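Local coordinates for protein beta-glucuronidase (Dictyoglomus thermophilum, PDB 6XXW) that probably hydrolyses beta-D-glucuronides, as a thermophile's member of glycoside hydrolase family 2, releasing glucuronic acid from its conjugates, at residues I91-G96 and A123-F128; Y300-G305 and L592-E597; Y420-E425 and E454-K459; F506-I511 and E524-E529. One frame throughout, in Å; residues are numbered along the deposited sequence.

Interaction 1 of 4, residues I91-G96 and A123-F128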
loop_
_atom_site.group_PDB
_atom_site.type_symbol
_atom_site.label_atom_id
_atom_site.label_comp_id
_atom_site.label_asym_id
_atom_site.label_seq_id
_atom_site.Cartn_x
_atom_site.Cartn_y
_atom_site.Cartn_z
ATOM N N ILE A 91 -49.744 16.101 -7.677
ATOM C CA ILE A 91 -48.725 15.068 -7.786
ATOM C C ILE A 91 -47.453 15.739 -8.269
ATOM O O ILE A 91 -47.423 16.290 -9.376
ATOM C CB ILE A 91 -49.153 13.948 -8.739
ATOM C CG1 ILE A 91 -50.511 13.379 -8.309
ATOM C CG2 ILE A 91 -48.070 12.862 -8.804
ATOM C CD1 ILE A 91 -51.015 12.299 -9.250
ATOM N N PHE A 92 -46.417 15.716 -7.439
ATOM C CA PHE A 92 -45.168 16.387 -7.761
ATOM C C PHE A 92 -44.087 15.352 -8.023
ATOM O O PHE A 92 -43.965 14.361 -7.295
ATOM C CB PHE A 92 -44.725 17.324 -6.637
ATOM C CG PHE A 92 -45.624 18.523 -6.449
ATOM C CD1 PHE A 92 -45.434 19.673 -7.201
ATOM C CD2 PHE A 92 -46.649 18.493 -5.519
ATOM C CE1 PHE A 92 -46.258 20.779 -7.034
ATOM C CE2 PHE A 92 -47.483 19.590 -5.341
ATOM C CZ PHE A 92 -47.283 20.738 -6.098
ATOM N N LEU A 93 -43.308 15.588 -9.066
ATOM C CA LEU A 93 -42.158 14.760 -9.394
ATOM C C LEU A 93 -40.916 15.586 -9.124
ATOM O O LEU A 93 -40.736 16.634 -9.743
ATOM C CB LEU A 93 -42.216 14.322 -10.852
ATOM C CG LEU A 93 -40.990 13.645 -11.453
ATOM C CD1 LEU A 93 -40.685 12.377 -10.706
ATOM C CD2 LEU A 93 -41.297 13.337 -12.885
ATOM N N ARG A 94 -40.074 15.119 -8.207
ATOM C CA ARG A 94 -38.906 15.862 -7.750
ATOM C C ARG A 94 -37.633 15.096 -8.093
ATOM O O ARG A 94 -37.546 13.883 -7.864
ATOM C CB ARG A 94 -39.001 16.112 -6.239
ATOM C CG ARG A 94 -37.696 16.456 -5.546
ATOM C CD ARG A 94 -37.419 17.949 -5.619
ATOM N NE ARG A 94 -38.447 18.736 -4.943
ATOM C CZ ARG A 94 -38.311 19.266 -3.730
ATOM N NH1 ARG A 94 -37.183 19.090 -3.043
ATOM N NH2 ARG A 94 -39.312 19.967 -3.203
ATOM N N VAL A 95 -36.653 15.803 -8.650
ATOM C CA VAL A 95 -35.325 15.247 -8.914
ATOM C C VAL A 95 -34.356 15.981 -7.997
ATOM O O VAL A 95 -34.242 17.210 -8.065
ATOM C CB VAL A 95 -34.913 15.394 -10.388
ATOM C CG1 VAL A 95 -33.504 14.819 -10.611
ATOM C CG2 VAL A 95 -35.915 14.718 -11.297
ATOM N N GLY A 96 -33.686 15.235 -7.119
ATOM C CA GLY A 96 -32.838 15.872 -6.131
ATOM C C GLY A 96 -31.663 16.605 -6.751
ATOM O O GLY A 96 -31.300 17.697 -6.303
ATOM N N ALA A 123 -41.843 19.264 -10.864
ATOM C CA ALA A 123 -42.978 19.736 -11.639
ATOM C C ALA A 123 -44.222 19.025 -11.139
ATOM O O ALA A 123 -44.139 17.929 -10.581
ATOM C CB ALA A 123 -42.780 19.477 -13.134
ATOM N N GLU A 124 -45.377 19.653 -11.337
ATOM C CA GLU A 124 -46.645 18.995 -11.048
ATOM C C GLU A 124 -47.054 18.220 -12.291
ATOM O O GLU A 124 -47.014 18.764 -13.398
ATOM C CB GLU A 124 -47.715 20.013 -10.646
ATOM C CG GLU A 124 -48.738 19.442 -9.691
ATOM C CD GLU A 124 -49.827 18.667 -10.413
ATOM O OE1 GLU A 124 -50.114 18.989 -11.584
ATOM O OE2 GLU A 124 -50.403 17.744 -9.806
ATOM N N ILE A 125 -47.402 16.942 -12.120
ATOM C CA ILE A 125 -47.513 16.049 -13.274
ATOM C C ILE A 125 -48.871 15.362 -13.371
ATOM O O ILE A 125 -49.061 14.489 -14.223
ATOM C CB ILE A 125 -46.389 14.989 -13.272
ATOM C CG1 ILE A 125 -46.553 14.024 -12.085
ATOM C CG2 ILE A 125 -45.005 15.656 -13.256
ATOM C CD1 ILE A 125 -45.757 12.689 -12.228
ATOM N N SER A 126 -49.837 15.758 -12.540
ATOM C CA SER A 126 -51.127 15.066 -12.562
ATOM C C SER A 126 -51.774 15.116 -13.945
ATOM O O SER A 126 -52.526 14.204 -14.310
ATOM C CB SER A 126 -52.060 15.663 -11.506
ATOM O OG SER A 126 -52.325 17.014 -11.795
ATOM N N LYS A 127 -51.458 16.141 -14.741
ATOM C CA LYS A 127 -52.019 16.252 -16.083
ATOM C C LYS A 127 -51.508 15.167 -17.020
ATOM O O LYS A 127 -52.121 14.928 -18.062
ATOM C CB LYS A 127 -51.699 17.631 -16.674
ATOM N N PHE A 128 -50.408 14.498 -16.682
ATOM C CA PHE A 128 -49.771 13.588 -17.622
ATOM C C PHE A 128 -49.779 12.128 -17.198
ATOM O O PHE A 128 -49.267 11.291 -17.951
ATOM C CB PHE A 128 -48.317 14.016 -17.868
ATOM C CG PHE A 128 -48.161 15.475 -18.195
ATOM C CD1 PHE A 128 -48.456 15.945 -19.462
ATOM C CD2 PHE A 128 -47.716 16.372 -17.238
ATOM C CE1 PHE A 128 -48.304 17.299 -19.779
ATOM C CE2 PHE A 128 -47.565 17.722 -17.545
ATOM C CZ PHE A 128 -47.859 18.181 -18.818
#
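Glu124 lies across Phe92 at about a right angle, its CG over one face of the ring, 4.1 Å from the ring centroid and displaced toward the rim. This CH-pi contact belongs to an antiparallel non-hydrogen-bonded pair; the neighbouring hydrogen-bonded pair, Leu93 with Ala123, is joined by two backbone bonds, the shorter being Leu93 N to Ala123 O at 2.9 Å. The Glu124 chain then folds back at its second torsion (chi2 -83°), which carries the carboxylate to the start of segment 91-96. There OE2 of Glu124 accepts from Ile91 N at 2.8 Å in an almost straight bond, met on the anti side of the carboxylate. Glu124 OE2 takes Ser126 OG, 2.9 Å away, on its syn lone pair, so two donors fix the rotation of the acid. With an alanine here, Ile91 N and the Ser126 hydroxyl are likely to lose this acceptor, and the Phe92 face the CG that lies on it. Ile91 and Ile125 also cross nearly perpendicularly, with CG2 of Ile91 3.8 Å from CG1 of Ile125, while Ile125 N donates to Ile91 O at 2.8 Å. Ile125 CG2 reaches Leu93 CB. Within the beta domain assigned to sugar binding, strand 121-124 lines one edge of strand 90-99, whose other edge pairs with strand 185-191; Leu93 and Ile125 both pack on Val106 of strand 101-106, whereas Phe92 meets the rings of Tyr189 and Tyr195.

Interaction 2 of 4, residues Y300-G305 and L592-E597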
loop_
_atom_site.group_PDB
_atom_site.type_symbol
_atom_site.label_atom_id
_atom_site.label_comp_id
_atom_site.label_asym_id
_atom_site.label_seq_id
_atom_site.Cartn_x
_atom_site.Cartn_y
_atom_site.Cartn_z
ATOM N N TYR A 300 -15.013 29.372 17.096
ATOM C CA TYR A 300 -13.794 29.005 16.373
ATOM C C TYR A 300 -14.083 27.784 15.512
ATOM O O TYR A 300 -14.395 26.712 16.042
ATOM C CB TYR A 300 -12.617 28.718 17.316
ATOM C CG TYR A 300 -11.316 28.546 16.543
ATOM C CD1 TYR A 300 -10.859 27.279 16.159
ATOM C CD2 TYR A 300 -10.571 29.659 16.152
ATOM C CE1 TYR A 300 -9.675 27.138 15.428
ATOM C CE2 TYR A 300 -9.401 29.532 15.430
ATOM C CZ TYR A 300 -8.954 28.280 15.061
ATOM O OH TYR A 300 -7.775 28.193 14.344
ATOM N N PHE A 301 -13.981 27.944 14.190
ATOM C CA PHE A 301 -14.239 26.832 13.277
ATOM C C PHE A 301 -13.114 25.813 13.354
ATOM O O PHE A 301 -11.944 26.157 13.172
ATOM C CB PHE A 301 -14.337 27.299 11.821
ATOM C CG PHE A 301 -15.520 28.146 11.520
ATOM C CD1 PHE A 301 -15.522 29.497 11.840
ATOM C CD2 PHE A 301 -16.621 27.606 10.878
ATOM C CE1 PHE A 301 -16.622 30.296 11.543
ATOM C CE2 PHE A 301 -17.728 28.408 10.575
ATOM C CZ PHE A 301 -17.713 29.748 10.906
ATOM N N LYS A 302 -13.512 24.568 13.521
ATOM C CA LYS A 302 -12.575 23.433 13.472
ATOM C C LYS A 302 -13.164 22.458 12.459
ATOM O O LYS A 302 -14.174 21.925 12.736
ATOM C CB LYS A 302 -12.428 22.780 14.847
ATOM C CG LYS A 302 -11.817 23.642 15.927
ATOM C CD LYS A 302 -11.842 23.018 17.283
ATOM C CE LYS A 302 -13.176 22.454 17.692
ATOM N NZ LYS A 302 -13.141 21.925 19.066
ATOM N N GLY A 303 -12.521 22.270 11.315
ATOM C CA GLY A 303 -13.179 21.380 10.361
ATOM C C GLY A 303 -12.491 21.204 9.035
ATOM O O GLY A 303 -11.312 21.262 8.969
ATOM N N PHE A 304 -13.483 21.004 7.994
ATOM C CA PHE A 304 -12.938 20.533 6.724
ATOM C C PHE A 304 -13.588 21.211 5.538
ATOM O O PHE A 304 -14.578 21.842 5.675
ATOM C CB PHE A 304 -13.100 19.016 6.609
ATOM C CG PHE A 304 -12.326 18.244 7.638
ATOM C CD1 PHE A 304 -10.984 17.959 7.447
ATOM C CD2 PHE A 304 -12.940 17.802 8.797
ATOM C CE1 PHE A 304 -10.270 17.250 8.394
ATOM C CE2 PHE A 304 -12.231 17.090 9.747
ATOM C CZ PHE A 304 -10.894 16.815 9.545
ATOM N N GLY A 305 -12.971 21.210 4.414
ATOM C CA GLY A 305 -13.668 21.273 3.135
ATOM C C GLY A 305 -13.996 19.828 2.786
ATOM O O GLY A 305 -13.123 18.976 2.969
ATOM N N LEU A 592 -9.178 22.336 22.001
ATOM C CA LEU A 592 -9.668 23.634 21.557
ATOM C C LEU A 592 -11.157 23.724 21.807
ATOM O O LEU A 592 -11.907 22.861 21.325
ATOM C CB LEU A 592 -9.392 23.834 20.070
ATOM C CG LEU A 592 -7.964 24.067 19.581
ATOM C CD1 LEU A 592 -8.028 24.597 18.156
ATOM C CD2 LEU A 592 -7.199 25.028 20.502
ATOM N N PRO A 593 -11.630 24.736 22.529
ATOM C CA PRO A 593 -13.075 24.875 22.722
ATOM C C PRO A 593 -13.750 25.350 21.443
ATOM O O PRO A 593 -13.142 26.025 20.609
ATOM C CB PRO A 593 -13.186 25.923 23.836
ATOM C CG PRO A 593 -11.957 26.762 23.688
ATOM C CD PRO A 593 -10.872 25.859 23.110
ATOM N N ASP A 594 -15.025 24.972 21.293
ATOM C CA ASP A 594 -15.829 25.484 20.185
ATOM C C ASP A 594 -15.969 26.999 20.258
ATOM O O ASP A 594 -16.013 27.679 19.225
ATOM C CB ASP A 594 -17.218 24.840 20.195
ATOM C CG ASP A 594 -17.188 23.380 19.806
ATOM O OD1 ASP A 594 -16.336 23.000 18.981
ATOM O OD2 ASP A 594 -18.022 22.616 20.328
ATOM N N PHE A 595 -16.080 27.541 21.468
ATOM C CA PHE A 595 -16.200 28.977 21.673
ATOM C C PHE A 595 -14.960 29.454 22.408
ATOM O O PHE A 595 -14.666 28.990 23.514
ATOM C CB PHE A 595 -17.483 29.317 22.427
ATOM C CG PHE A 595 -18.725 29.014 21.637
ATOM C CD1 PHE A 595 -19.231 29.940 20.734
ATOM C CD2 PHE A 595 -19.362 27.791 21.763
ATOM C CE1 PHE A 595 -20.364 29.666 19.988
ATOM C CE2 PHE A 595 -20.497 27.501 21.018
ATOM C CZ PHE A 595 -20.997 28.441 20.123
ATOM N N TRP A 596 -14.236 30.372 21.786
ATOM C CA TRP A 596 -12.866 30.680 22.176
ATOM C C TRP A 596 -12.640 32.152 21.874
ATOM O O TRP A 596 -12.639 32.544 20.705
ATOM C CB TRP A 596 -11.892 29.795 21.401
ATOM C CG TRP A 596 -10.447 30.007 21.708
ATOM C CD1 TRP A 596 -9.921 30.635 22.795
ATOM C CD2 TRP A 596 -9.336 29.566 20.919
ATOM N NE1 TRP A 596 -8.548 30.617 22.731
ATOM C CE2 TRP A 596 -8.165 29.965 21.588
ATOM C CE3 TRP A 596 -9.221 28.870 19.715
ATOM C CZ2 TRP A 596 -6.891 29.703 21.085
ATOM C CZ3 TRP A 596 -7.955 28.610 19.215
ATOM C CH2 TRP A 596 -6.808 29.025 19.903
ATOM N N GLU A 597 -12.486 32.973 22.910
ATOM C CA GLU A 597 -12.207 34.393 22.705
ATOM C C GLU A 597 -10.698 34.558 22.598
ATOM O O GLU A 597 -9.996 34.608 23.611
ATOM C CB GLU A 597 -12.782 35.247 23.827
ATOM C CG GLU A 597 -12.790 36.731 23.476
ATOM C CD GLU A 597 -13.767 37.532 24.307
ATOM O OE1 GLU A 597 -14.381 36.950 25.225
ATOM O OE2 GLU A 597 -13.927 38.742 24.035
#
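The ring of Tyr300 receives the edge of Trp596 over one face, in an edge-to-face pair whose planes meet at 61° and whose six-membered rings have centroids 5.1 Å apart. Trp596 leads with CE3, 3.8 Å from Tyr300 CG, and one of its own faces is approached by the ring of Pro593. In the plane of the tyrosine ring, at its edge, lies CG of Lys302, while Leu592 CD1 approaches Tyr300 CE1 obliquely. Both aromatic side chains have CG anti to the backbone N (chi1 -171° in Tyr300), and they run side by side in the same direction. The phenol OH reaches past the contact to Glu547. Strand 297-305 belongs to the parallel beta-barrel of the TIM barrel domain, where it pairs with strands 336-338 and 544-550; segment 592-597, the tail following helix 580-591, packs beside Tyr300 and Lys302 of this strand. The backbones join through Tyr300 N, which donates to Asp594 O at 2.9 Å. Lys302 bends at its third torsion and brings its NZ to Leu592 O, 2.7 Å away and well off the carbonyl plane. Lys302 CD lies 3.8 Å from Leu592 CB. A second, weak bond runs from Lys302 NZ to Asp594 OD1 at 3.4 Å as part of a salt bridge. That carboxylate oxygen also accepts from Asn335 ND2, and the ammonium donates to Trp589 O.

Interaction 3 of 4, residues Y420-E425 and E454-K459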
loop_
_atom_site.group_PDB
_atom_site.type_symbol
_atom_site.label_atom_id
_atom_site.label_comp_id
_atom_site.label_asym_id
_atom_site.label_seq_id
_atom_site.Cartn_x
_atom_site.Cartn_y
_atom_site.Cartn_z
ATOM N N TYR A 420 -8.610 38.948 -9.024
ATOM C CA TYR A 420 -7.703 40.049 -9.330
ATOM C C TYR A 420 -8.107 40.789 -10.607
ATOM O O TYR A 420 -7.629 41.902 -10.848
ATOM C CB TYR A 420 -6.267 39.508 -9.439
ATOM C CG TYR A 420 -6.161 38.338 -10.391
ATOM C CD1 TYR A 420 -6.069 38.548 -11.761
ATOM C CD2 TYR A 420 -6.196 37.023 -9.930
ATOM C CE1 TYR A 420 -6.002 37.484 -12.647
ATOM C CE2 TYR A 420 -6.130 35.951 -10.812
ATOM C CZ TYR A 420 -6.027 36.194 -12.170
ATOM O OH TYR A 420 -5.961 35.151 -13.064
ATOM N N GLU A 421 -8.976 40.203 -11.425
ATOM C CA GLU A 421 -9.402 40.851 -12.661
ATOM C C GLU A 421 -10.386 41.990 -12.387
ATOM O O GLU A 421 -11.255 41.891 -11.517
ATOM C CB GLU A 421 -10.055 39.835 -13.603
ATOM C CG GLU A 421 -9.175 38.658 -13.986
ATOM C CD GLU A 421 -9.799 37.802 -15.082
ATOM O OE1 GLU A 421 -10.864 38.180 -15.600
ATOM O OE2 GLU A 421 -9.227 36.748 -15.423
ATOM N N ASP A 422 -10.262 43.068 -13.170
ATOM C CA ASP A 422 -11.215 44.179 -13.100
ATOM C C ASP A 422 -12.656 43.703 -13.241
ATOM O O ASP A 422 -13.544 44.142 -12.502
ATOM C CB ASP A 422 -10.907 45.205 -14.193
ATOM C CG ASP A 422 -9.723 46.090 -13.850
ATOM O OD1 ASP A 422 -9.843 47.325 -13.996
ATOM O OD2 ASP A 422 -8.672 45.552 -13.438
ATOM N N GLY A 423 -12.912 42.829 -14.219
ATOM C CA GLY A 423 -14.251 42.306 -14.450
ATOM C C GLY A 423 -14.827 41.499 -13.297
ATOM O O GLY A 423 -16.054 41.374 -13.192
ATOM N N ALA A 424 -13.974 40.944 -12.426
ATOM C CA ALA A 424 -14.479 40.178 -11.292
ATOM C C ALA A 424 -15.161 41.075 -10.271
ATOM O O ALA A 424 -16.042 40.616 -9.537
ATOM C CB ALA A 424 -13.345 39.406 -10.610
ATOM N N GLU A 425 -14.780 42.349 -10.214
ATOM C CA GLU A 425 -15.336 43.216 -9.183
ATOM C C GLU A 425 -16.820 43.460 -9.420
ATOM O O GLU A 425 -17.643 43.267 -8.513
ATOM C CB GLU A 425 -14.564 44.537 -9.115
ATOM C CG GLU A 425 -15.108 45.474 -8.039
ATOM C CD GLU A 425 -14.100 46.518 -7.595
ATOM O OE1 GLU A 425 -13.079 46.697 -8.282
ATOM O OE2 GLU A 425 -14.328 47.163 -6.556
ATOM N N GLU A 454 -4.229 41.854 -4.177
ATOM C CA GLU A 454 -4.714 41.841 -5.550
ATOM C C GLU A 454 -6.211 41.599 -5.679
ATOM O O GLU A 454 -6.786 41.998 -6.698
ATOM C CB GLU A 454 -3.966 40.788 -6.373
ATOM C CG GLU A 454 -2.449 40.904 -6.252
ATOM C CD GLU A 454 -1.715 40.188 -7.371
ATOM O OE1 GLU A 454 -2.094 39.042 -7.705
ATOM O OE2 GLU A 454 -0.745 40.761 -7.908
ATOM N N THR A 455 -6.864 40.964 -4.703
ATOM C CA THR A 455 -8.280 40.672 -4.884
ATOM C C THR A 455 -9.091 41.966 -4.862
ATOM O O THR A 455 -8.903 42.822 -3.996
ATOM C CB THR A 455 -8.821 39.694 -3.831
ATOM O OG1 THR A 455 -10.253 39.676 -3.918
ATOM C CG2 THR A 455 -8.395 40.069 -2.400
ATOM N N LYS A 456 -9.994 42.105 -5.822
ATOM C CA LYS A 456 -10.900 43.239 -5.861
ATOM C C LYS A 456 -12.263 42.909 -5.270
ATOM O O LYS A 456 -13.198 43.697 -5.429
ATOM C CB LYS A 456 -11.048 43.725 -7.302
ATOM C CG LYS A 456 -9.754 44.302 -7.901
ATOM C CD LYS A 456 -9.871 44.455 -9.397
ATOM C CE LYS A 456 -8.616 45.089 -9.982
ATOM N NZ LYS A 456 -8.400 46.448 -9.414
ATOM N N VAL A 457 -12.400 41.765 -4.585
ATOM C CA VAL A 457 -13.706 41.249 -4.197
ATOM C C VAL A 457 -13.839 41.052 -2.687
ATOM O O VAL A 457 -14.924 41.250 -2.132
ATOM C CB VAL A 457 -14.021 39.939 -4.952
ATOM C CG1 VAL A 457 -15.318 39.305 -4.434
ATOM C CG2 VAL A 457 -14.099 40.219 -6.458
ATOM N N SER A 458 -12.759 40.647 -2.000
ATOM C CA SER A 458 -12.865 40.319 -0.574
ATOM C C SER A 458 -13.282 41.514 0.278
ATOM O O SER A 458 -13.836 41.319 1.368
ATOM C CB SER A 458 -11.542 39.749 -0.047
ATOM O OG SER A 458 -11.429 38.354 -0.338
ATOM N N LYS A 459 -13.021 42.742 -0.180
ATOM C CA LYS A 459 -13.449 43.911 0.587
ATOM C C LYS A 459 -14.968 43.991 0.741
ATOM O O LYS A 459 -15.445 44.728 1.614
ATOM C CB LYS A 459 -12.913 45.202 -0.052
ATOM C CG LYS A 459 -13.179 45.355 -1.558
ATOM C CD LYS A 459 -12.352 46.513 -2.142
ATOM C CE LYS A 459 -12.698 46.799 -3.609
ATOM N NZ LYS A 459 -11.746 47.776 -4.255
HETATM O O HOH W 1 -6.079 43.876 -8.463
HETATM O O HOH W 2 -10.158 47.890 -10.806
HETATM O O HOH W 3 -10.978 47.912 -7.280
#
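Glu425 and Lys459 cross at about a right angle and form a long salt bridge, OE2 of Glu425 lying 3.5 Å from NZ of Lys459. The same carboxylate oxygen accepts from Tyr460 OH. Asp422 and Lys456 are also oppositely charged, but OD2 of Asp422 and NZ of Lys456 stay 4.1 Å apart, too far for direct ion pairing.

Water joins the polar ends. One molecule donates to Glu425 OE1 at 2.6 Å and accepts from Lys459 NZ; another accepts from Lys456 NZ at 2.7 Å and makes a weak bond to Asp422 OD1. A third donates to Glu454 O and, weakly, to Tyr420 O.

Packing is made largely by the aliphatic part of Lys456, which runs extended as far as CE and turns only at its last torsion (chi4 -61°). Lys456 CE touches Tyr420 O at 3.4 Å, while its CB faces Glu425 OE1. Val457 CG2 lies 3.7 Å from Ala424 O, and Tyr420 CA makes a CH...O contact with Glu454 O.

Thr455 OG1 accepts from Val457 N in an ST turn and is also hydrogen-bonded to Glu448 OE2. In the TIM barrel domain, the start of helix 422-438 thus meets the loop after strand 444-448. Lys456 O is buried without a partner, and the segments are probably joined by one salt bridge, water bridges and Lys456 packing, without a direct hydrogen bond.

Interaction 4 of 4, residues F506-I511 and E524-E529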
loop_
_atom_site.group_PDB
_atom_site.type_symbol
_atom_site.label_atom_id
_atom_site.label_comp_id
_atom_site.label_asym_id
_atom_site.label_seq_id
_atom_site.Cartn_x
_atom_site.Cartn_y
_atom_site.Cartn_z
ATOM N N PHE A 506 -5.872 24.231 3.534
ATOM C CA PHE A 506 -4.439 23.983 3.574
ATOM C C PHE A 506 -4.273 22.486 3.752
ATOM O O PHE A 506 -5.114 21.835 4.376
ATOM C CB PHE A 506 -3.723 24.768 4.693
ATOM C CG PHE A 506 -4.183 24.437 6.099
ATOM C CD1 PHE A 506 -5.454 24.783 6.536
ATOM C CD2 PHE A 506 -3.308 23.815 6.997
ATOM C CE1 PHE A 506 -5.868 24.499 7.818
ATOM C CE2 PHE A 506 -3.699 23.524 8.293
ATOM C CZ PHE A 506 -4.983 23.861 8.719
ATOM N N GLY A 507 -3.212 21.948 3.176
ATOM C CA GLY A 507 -2.995 20.518 3.248
ATOM C C GLY A 507 -2.016 20.066 2.189
ATOM O O GLY A 507 -1.486 20.862 1.409
ATOM N N ALA A 508 -1.792 18.749 2.185
ATOM C CA ALA A 508 -0.791 18.102 1.348
ATOM C C ALA A 508 -1.322 16.740 0.924
ATOM O O ALA A 508 -2.011 16.081 1.706
ATOM C CB ALA A 508 0.531 17.948 2.115
ATOM N N ASP A 509 -1.029 16.323 -0.311
ATOM C CA ASP A 509 -1.382 14.965 -0.722
ATOM C C ASP A 509 -0.576 13.963 0.092
ATOM O O ASP A 509 0.614 14.169 0.335
ATOM C CB ASP A 509 -1.099 14.740 -2.210
ATOM C CG ASP A 509 -1.995 15.556 -3.113
ATOM O OD1 ASP A 509 -1.728 16.773 -3.267
ATOM O OD2 ASP A 509 -2.945 14.974 -3.685
ATOM N N ALA A 510 -1.232 12.888 0.545
ATOM C CA ALA A 510 -0.544 11.815 1.262
ATOM C C ALA A 510 -1.102 10.476 0.799
ATOM O O ALA A 510 -2.306 10.231 0.914
ATOM C CB ALA A 510 -0.684 11.956 2.784
ATOM N N ILE A 511 -0.243 9.624 0.252
ATOM C CA ILE A 511 -0.654 8.262 -0.061
ATOM C C ILE A 511 -0.638 7.466 1.237
ATOM O O ILE A 511 0.366 7.462 1.952
ATOM C CB ILE A 511 0.277 7.621 -1.102
ATOM C CG1 ILE A 511 0.438 8.506 -2.343
ATOM C CG2 ILE A 511 -0.249 6.230 -1.475
ATOM C CD1 ILE A 511 -0.855 8.929 -2.959
ATOM N N GLU A 524 2.595 10.509 4.713
ATOM C CA GLU A 524 1.726 10.896 5.819
ATOM C C GLU A 524 2.429 11.856 6.767
ATOM O O GLU A 524 1.786 12.751 7.334
ATOM C CB GLU A 524 1.244 9.646 6.573
ATOM C CG GLU A 524 0.470 8.659 5.697
ATOM C CD GLU A 524 -0.274 7.593 6.514
ATOM O OE1 GLU A 524 -0.700 7.904 7.653
ATOM O OE2 GLU A 524 -0.424 6.455 6.020
ATOM N N GLU A 525 3.751 11.697 6.941
ATOM C CA GLU A 525 4.500 12.587 7.821
ATOM C C GLU A 525 4.476 14.020 7.305
ATOM O O GLU A 525 4.300 14.964 8.082
ATOM C CB GLU A 525 5.945 12.101 7.957
ATOM C CG GLU A 525 6.104 10.943 8.944
ATOM C CD GLU A 525 5.674 9.610 8.351
ATOM O OE1 GLU A 525 5.440 9.551 7.119
ATOM O OE2 GLU A 525 5.568 8.629 9.116
ATOM N N TYR A 526 4.683 14.203 5.996
ATOM C CA TYR A 526 4.727 15.553 5.458
ATOM C C TYR A 526 3.383 16.236 5.630
ATOM O O TYR A 526 3.320 17.411 6.012
ATOM C CB TYR A 526 5.140 15.529 3.986
ATOM C CG TYR A 526 5.576 16.890 3.473
ATOM C CD1 TYR A 526 4.632 17.822 3.034
ATOM C CD2 TYR A 526 6.915 17.254 3.460
ATOM C CE1 TYR A 526 5.013 19.075 2.581
ATOM C CE2 TYR A 526 7.313 18.500 2.995
ATOM C CZ TYR A 526 6.352 19.408 2.559
ATOM O OH TYR A 526 6.732 20.647 2.104
ATOM N N GLN A 527 2.293 15.503 5.374
ATOM C CA GLN A 527 0.963 16.071 5.552
ATOM C C GLN A 527 0.755 16.534 6.993
ATOM O O GLN A 527 0.283 17.654 7.234
ATOM C CB GLN A 527 -0.101 15.052 5.128
ATOM C CG GLN A 527 -1.542 15.497 5.426
ATOM C CD GLN A 527 -2.553 14.384 5.171
ATOM O OE1 GLN A 527 -2.282 13.216 5.435
ATOM N NE2 GLN A 527 -3.722 14.747 4.663
ATOM N N GLN A 528 1.129 15.696 7.968
ATOM C CA GLN A 528 0.952 16.064 9.373
ATOM C C GLN A 528 1.841 17.241 9.766
ATOM O O GLN A 528 1.394 18.145 10.478
ATOM C CB GLN A 528 1.228 14.855 10.291
ATOM C CG GLN A 528 1.318 15.204 11.791
ATOM C CD GLN A 528 1.222 13.987 12.705
ATOM O OE1 GLN A 528 0.248 13.238 12.663
ATOM N NE2 GLN A 528 2.241 13.786 13.532
ATOM N N GLU A 529 3.106 17.247 9.332
ATOM C CA GLU A 529 3.999 18.332 9.734
ATOM C C GLU A 529 3.555 19.660 9.130
ATOM O O GLU A 529 3.562 20.694 9.805
ATOM C CB GLU A 529 5.438 18.012 9.327
ATOM C CG GLU A 529 6.474 19.000 9.861
ATOM C CD GLU A 529 6.619 18.957 11.377
ATOM O OE1 GLU A 529 6.334 17.904 11.991
ATOM O OE2 GLU A 529 7.016 19.991 11.959
HETATM O O HOH W 4 -4.320 17.442 3.604
#
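Ala508 and Ala510 face the first turn of helix 524-538, with CA of Ala508 5.0 Å from CA of Gln527 and CA of Ala510 5.2 Å from CA of Glu524. This is a beta-alpha connection of the TIM barrel: segment 506-511 follows strand 501-505, and the helix leads on to strand 544-550. The chain of 508-511 is nearly extended, and its side chains alternate, the two alanines directed at the helix and Asp509 and Ile511 away from it. Ala508 CB meets the edge of the Tyr526 ring, 4.2 Å from Tyr526 CD1, and the phenol continues to Ser471 O. Gln527 stretches out over the loop, its CG anti to the backbone N (chi1 173°), placing the amide beside the Ala510 methyl and the Ala508 carbonyl. Gln527 NE2 donates to Gly570 O and, at 3.0 Å, to a water, which also accepts from Ala508 N. A leucine here would probably leave Gly570 O and this water without their amide donor, loosening the link to the loop. Glu524 CG lies 3.9 Å from Ile511 O, while its OE2 accepts from Gly513 N and from His515 of a second subunit, so this helix start also lies at a subunit interface. The amide oxygen makes the tightest approach of the contact, Gln527 OE1 lying 3.3 Å from Ala510 CB.

From the N terminus, interaction 1 comes first: it closes a short, strand-rich loop within the beta domain and stands apart, about 20 Å or more at nearest atoms from the others. Interaction 2 opens next, at the strand 297-305 of the barrel, and closes only at the C-terminal tail, so its long loop spans most of the TIM barrel domain and encloses interactions 3 and 4. These two follow in series without crossing. Interaction 3 joins helix 422-438 to the loop after strand 444-448; interaction 4 ties the loop after strand 501-505 to helix 524-538. Interaction 4 lies nearest interaction 2, about 6 Å at nearest atoms, against about 15 Å for interaction 3.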